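Side-chain contacts in mortality factor 4-like protein 1 (Homo sapiens, PDB 2F5K), which binds lysine-methylated histone H3 through its chromo domain and probably takes part in gene regulation: residues F55-G60 with N64-V69; R73-K76 with T80-Q83. All coordinates share one frame; numbering follows the deposited sequence.

Following the chain from the N terminus, interaction 1 comes first. It closes the turn between strand 51-58 and strand 67-70, so it is the far end of a beta hairpin. Interaction 2 opens only after that contact has closed. It bridges the short connection between strand 74-76 and helix 79-98. The two loops lie in series and neither encloses nor crosses the other. Strands 67-70 and 74-76 follow each other in the chain but form the two outer strands of one antiparallel sheet. The contacts still touch: Val69 CG1 packs 3.3 Å from Val74 CG2, and Glu67 faces Arg73 in a long, weak ion pair.

Interaction 1: F55-G60 with N64-V69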
# COMPACT_ATOMS: atom_id res chain seq x y z
N PHE A 55 0.24 -7.24 7.14
CA PHE A 55 -0.42 -6.33 8.06
C PHE A 55 0.28 -4.99 7.88
O PHE A 55 1.51 -4.91 7.93
CB PHE A 55 -0.35 -6.85 9.50
CG PHE A 55 -1.08 -5.99 10.49
CD1 PHE A 55 -2.45 -5.83 10.41
CD2 PHE A 55 -0.38 -5.32 11.49
CE1 PHE A 55 -3.13 -5.01 11.33
CE2 PHE A 55 -1.04 -4.50 12.41
CZ PHE A 55 -2.42 -4.34 12.33
N ILE A 56 -0.49 -3.93 7.65
CA ILE A 56 0.17 -2.67 7.41
C ILE A 56 -0.25 -1.45 8.23
O ILE A 56 -1.43 -1.24 8.56
CB ILE A 56 0.16 -2.30 5.90
CG1 ILE A 56 -0.89 -1.26 5.61
CG2 ILE A 56 0.00 -3.53 4.98
CD1 ILE A 56 -0.43 -0.28 4.63
N HIS A 57 0.73 -0.62 8.52
CA HIS A 57 0.45 0.63 9.17
C HIS A 57 0.70 1.72 8.14
O HIS A 57 1.79 1.81 7.58
CB HIS A 57 1.33 0.86 10.40
CG HIS A 57 1.40 2.29 10.82
ND1 HIS A 57 2.55 3.04 10.70
CD2 HIS A 57 0.46 3.12 11.32
CE1 HIS A 57 2.31 4.27 11.12
NE2 HIS A 57 1.05 4.34 11.50
N TYR A 58 -0.31 2.52 7.87
CA TYR A 58 -0.12 3.58 6.93
C TYR A 58 0.55 4.71 7.68
O TYR A 58 0.08 5.14 8.76
CB TYR A 58 -1.45 4.00 6.32
CG TYR A 58 -2.12 2.89 5.53
CD1 TYR A 58 -2.88 1.91 6.19
CD2 TYR A 58 -2.00 2.81 4.13
CE1 TYR A 58 -3.52 0.90 5.47
CE2 TYR A 58 -2.63 1.81 3.42
CZ TYR A 58 -3.38 0.85 4.10
OH TYR A 58 -4.01 -0.15 3.42
N SER A 59 1.68 5.17 7.14
CA SER A 59 2.46 6.20 7.80
C SER A 59 1.72 7.51 7.92
O SER A 59 1.05 7.97 7.00
CB SER A 59 3.84 6.38 7.16
OG SER A 59 3.76 6.29 5.77
N GLY A 60 1.85 8.10 9.10
CA GLY A 60 1.15 9.34 9.38
C GLY A 60 -0.31 9.05 9.64
O GLY A 60 -1.12 9.96 9.71
N ASN A 64 -5.54 2.68 14.09
CA ASN A 64 -6.80 1.95 13.96
C ASN A 64 -7.01 1.51 12.53
O ASN A 64 -7.59 0.45 12.28
CB ASN A 64 -7.98 2.79 14.45
CG ASN A 64 -7.99 2.94 15.96
OD1 ASN A 64 -7.64 2.02 16.69
ND2 ASN A 64 -8.37 4.12 16.43
N TRP A 65 -6.53 2.33 11.60
CA TRP A 65 -6.61 2.03 10.18
C TRP A 65 -5.61 0.96 9.75
O TRP A 65 -5.62 0.51 8.60
CB TRP A 65 -6.38 3.29 9.36
CG TRP A 65 -7.38 4.35 9.66
CD1 TRP A 65 -7.53 5.04 10.83
CD2 TRP A 65 -8.36 4.87 8.76
NE1 TRP A 65 -8.54 5.96 10.71
CE2 TRP A 65 -9.07 5.88 9.44
CE3 TRP A 65 -8.71 4.59 7.43
CZ2 TRP A 65 -10.11 6.59 8.85
CZ3 TRP A 65 -9.74 5.30 6.84
CH2 TRP A 65 -10.44 6.29 7.55
N ASP A 66 -4.74 0.56 10.66
CA ASP A 66 -3.81 -0.51 10.34
C ASP A 66 -4.63 -1.71 9.88
O ASP A 66 -5.64 -2.06 10.49
CB ASP A 66 -2.94 -0.87 11.55
CG ASP A 66 -1.84 0.15 11.82
OD1 ASP A 66 -1.96 1.35 11.47
OD2 ASP A 66 -0.79 -0.18 12.40
N GLU A 67 -4.23 -2.33 8.78
CA GLU A 67 -5.02 -3.43 8.24
C GLU A 67 -4.25 -4.53 7.52
O GLU A 67 -3.08 -4.38 7.17
CB GLU A 67 -6.09 -2.89 7.29
CG GLU A 67 -5.59 -1.96 6.20
CD GLU A 67 -6.56 -1.89 5.05
OE1 GLU A 67 -6.67 -0.85 4.36
OE2 GLU A 67 -7.25 -2.89 4.83
N TRP A 68 -4.95 -5.64 7.31
CA TRP A 68 -4.38 -6.74 6.56
C TRP A 68 -4.65 -6.48 5.10
O TRP A 68 -5.71 -5.96 4.73
CB TRP A 68 -4.99 -8.05 7.01
CG TRP A 68 -4.51 -8.39 8.35
CD1 TRP A 68 -5.10 -8.06 9.53
CD2 TRP A 68 -3.31 -9.07 8.67
NE1 TRP A 68 -4.35 -8.52 10.58
CE2 TRP A 68 -3.24 -9.16 10.08
CE3 TRP A 68 -2.29 -9.66 7.92
CZ2 TRP A 68 -2.19 -9.78 10.74
CZ3 TRP A 68 -1.26 -10.26 8.57
CH2 TRP A 68 -1.22 -10.33 9.97
N VAL A 69 -3.67 -6.81 4.27
CA VAL A 69 -3.75 -6.48 2.85
C VAL A 69 -3.16 -7.64 2.09
O VAL A 69 -2.23 -8.27 2.57
CB VAL A 69 -2.96 -5.17 2.60
CG1 VAL A 69 -1.92 -5.31 1.50
CG2 VAL A 69 -3.89 -4.03 2.33
O HOH W 1 -2.36 3.03 9.57
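Phe55 lays its CB over one face of the Trp68 indole. Phe55 CB sits 3.4 Å from the centroid of the Trp68 six-membered ring, almost on its normal, a CH-pi contact. Phe55 CG stands anti to the backbone N (chi1 -177°), which carries the phenyl ring along toward the pyrrole side. There Phe55 CD1 lies 3.3 Å from Trp68 NE1. The phenyl and the five-membered ring of Trp68 meet obliquely, their planes 43° apart. The far end of the phenyl, Phe55 CZ, rests 3.6 Å from Asp66 CB.

Two backbone bonds hold the antiparallel pair of Ile56 and Glu67. Ile56 N gives to Glu67 O at 2.7 Å, and Glu67 N gives to Ile56 O at 3.0 Å. Asp66 turns its carboxylate against His57. Asp66 OD1 comes to the edge of the imidazole, near its plane, 3.0 Å from His57 CD2. The ring nitrogen NE2 instead bonds the carbonyl of Trp61, which helps to set the turn of the imidazole. Asp66 OD1 also accepts from a water at 2.6 Å, and that water accepts from Tyr58 N. The water thus links the end of strand 51-58 to the residue just before strand 67-70, beyond the last backbone pair.

On the side of the sheet with Ile56 and Glu67, the Glu67 chain runs extended beyond CG past the edge of the Tyr58 ring. Glu67 OE1 ends 2.9 Å from Tyr58 OH. Ile56 CD1 covers one face of the same tyrosine over its centre.

This is the end of a beta hairpin in the chromo domain barrel. Strand 51-58 is flanked by strand 67-70 and by strand 37-48, where Ile56 meets Ala40 and Tyr58 meets Tyr38. Ile56, Tyr58 and Val69 also reach Cys31 on strand 28-32.

Interaction 2: R73-K76 with T80-Q83; sequences RVLK and TNLQ
Asn81 reaches from the first turn of helix 79-98 back to strand 74-76, the joint between the chromo domain barrel and its C-terminal helix. Its CG stands anti to the carbonyl carbon (chi1 -62°), which sends the amide toward the strand. A chi2 of -33° then turns ND2 to the Lys76 carbonyl. The N-H to oxygen line is nearly straight, at 168°, and the acceptor lies in the amide plane. The donor is tilted somewhat from the plane of the carbonyl.

Leu75 packs beside the same amide, the two side chains crossing at about a right angle. Leu75 CB lies 3.6 Å from Asn81 ND2, while Leu75 CD1 faces Asn81 OD1 at 3.8 Å. Lys76 adds little beyond its backbone. Its chain bends at chi2 and leads away to a salt bridge with Glu27. Asn81 also touches Leu30 on strand 28-32.

A leucine in place of Asn81 would probably leave the Lys76 carbonyl without this side-chain donor and weaken the tie between strand and helix. The single hydrogen bond across the contact runs from Asn81 ND2 to Lys76 O, 2.9 Å long.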
# COMPACT_ATOMS: atom_id res chain seq x y z
N ARG A 73 -1.73 -5.57 -3.19
CA ARG A 73 -1.98 -4.17 -2.88
C ARG A 73 -0.76 -3.44 -2.43
O ARG A 73 -0.79 -2.24 -2.18
CB ARG A 73 -3.12 -4.00 -1.87
CG ARG A 73 -4.45 -4.12 -2.51
CD ARG A 73 -5.54 -4.12 -1.52
NE ARG A 73 -5.53 -2.91 -0.73
CZ ARG A 73 -6.12 -2.82 0.46
NH1 ARG A 73 -6.77 -3.87 0.94
NH2 ARG A 73 -6.06 -1.68 1.15
N VAL A 74 0.33 -4.18 -2.34
CA VAL A 74 1.57 -3.60 -1.87
C VAL A 74 2.56 -3.40 -3.02
O VAL A 74 2.76 -4.29 -3.83
CB VAL A 74 2.18 -4.47 -0.79
CG1 VAL A 74 3.40 -3.80 -0.20
CG2 VAL A 74 1.14 -4.76 0.30
N LEU A 75 3.17 -2.22 -3.09
CA LEU A 75 4.15 -1.95 -4.14
C LEU A 75 5.43 -1.51 -3.49
O LEU A 75 5.42 -0.89 -2.40
CB LEU A 75 3.67 -0.86 -5.09
CG LEU A 75 2.53 -1.17 -6.07
CD1 LEU A 75 2.13 0.07 -6.83
CD2 LEU A 75 3.04 -2.21 -7.04
N LYS A 76 6.52 -1.85 -4.15
CA LYS A 76 7.85 -1.50 -3.74
C LYS A 76 8.02 0.02 -3.74
O LYS A 76 7.44 0.72 -4.56
CB LYS A 76 8.83 -2.15 -4.72
CG LYS A 76 9.90 -2.94 -4.05
CD LYS A 76 9.38 -4.23 -3.46
CE LYS A 76 10.44 -4.88 -2.60
NZ LYS A 76 9.85 -6.02 -1.87
N THR A 80 9.55 4.28 -10.03
CA THR A 80 8.42 3.90 -10.88
C THR A 80 7.09 3.96 -10.10
O THR A 80 6.09 4.45 -10.61
CB THR A 80 8.59 2.46 -11.40
OG1 THR A 80 9.58 2.44 -12.43
CG2 THR A 80 7.33 2.02 -12.20
N ASN A 81 7.06 3.40 -8.90
CA ASN A 81 5.83 3.43 -8.11
C ASN A 81 5.49 4.80 -7.52
O ASN A 81 4.32 5.17 -7.44
CB ASN A 81 5.78 2.31 -7.11
CG ASN A 81 5.80 0.97 -7.78
OD1 ASN A 81 5.25 0.84 -8.87
ND2 ASN A 81 6.44 -0.02 -7.17
N LEU A 82 6.52 5.59 -7.18
CA LEU A 82 6.29 6.97 -6.72
C LEU A 82 5.67 7.79 -7.85
O LEU A 82 4.79 8.59 -7.61
CB LEU A 82 7.59 7.62 -6.22
CG LEU A 82 8.01 7.07 -4.88
CD1 LEU A 82 9.51 7.33 -4.59
CD2 LEU A 82 7.10 7.63 -3.75
N GLN A 83 6.12 7.58 -9.09
CA GLN A 83 5.53 8.25 -10.24
C GLN A 83 4.08 7.82 -10.41
O GLN A 83 3.23 8.60 -10.79
CB GLN A 83 6.29 7.84 -11.51
CG GLN A 83 5.79 8.50 -12.74
CD GLN A 83 5.78 10.02 -12.59
OE1 GLN A 83 6.56 10.60 -11.79
NE2 GLN A 83 4.88 10.69 -13.35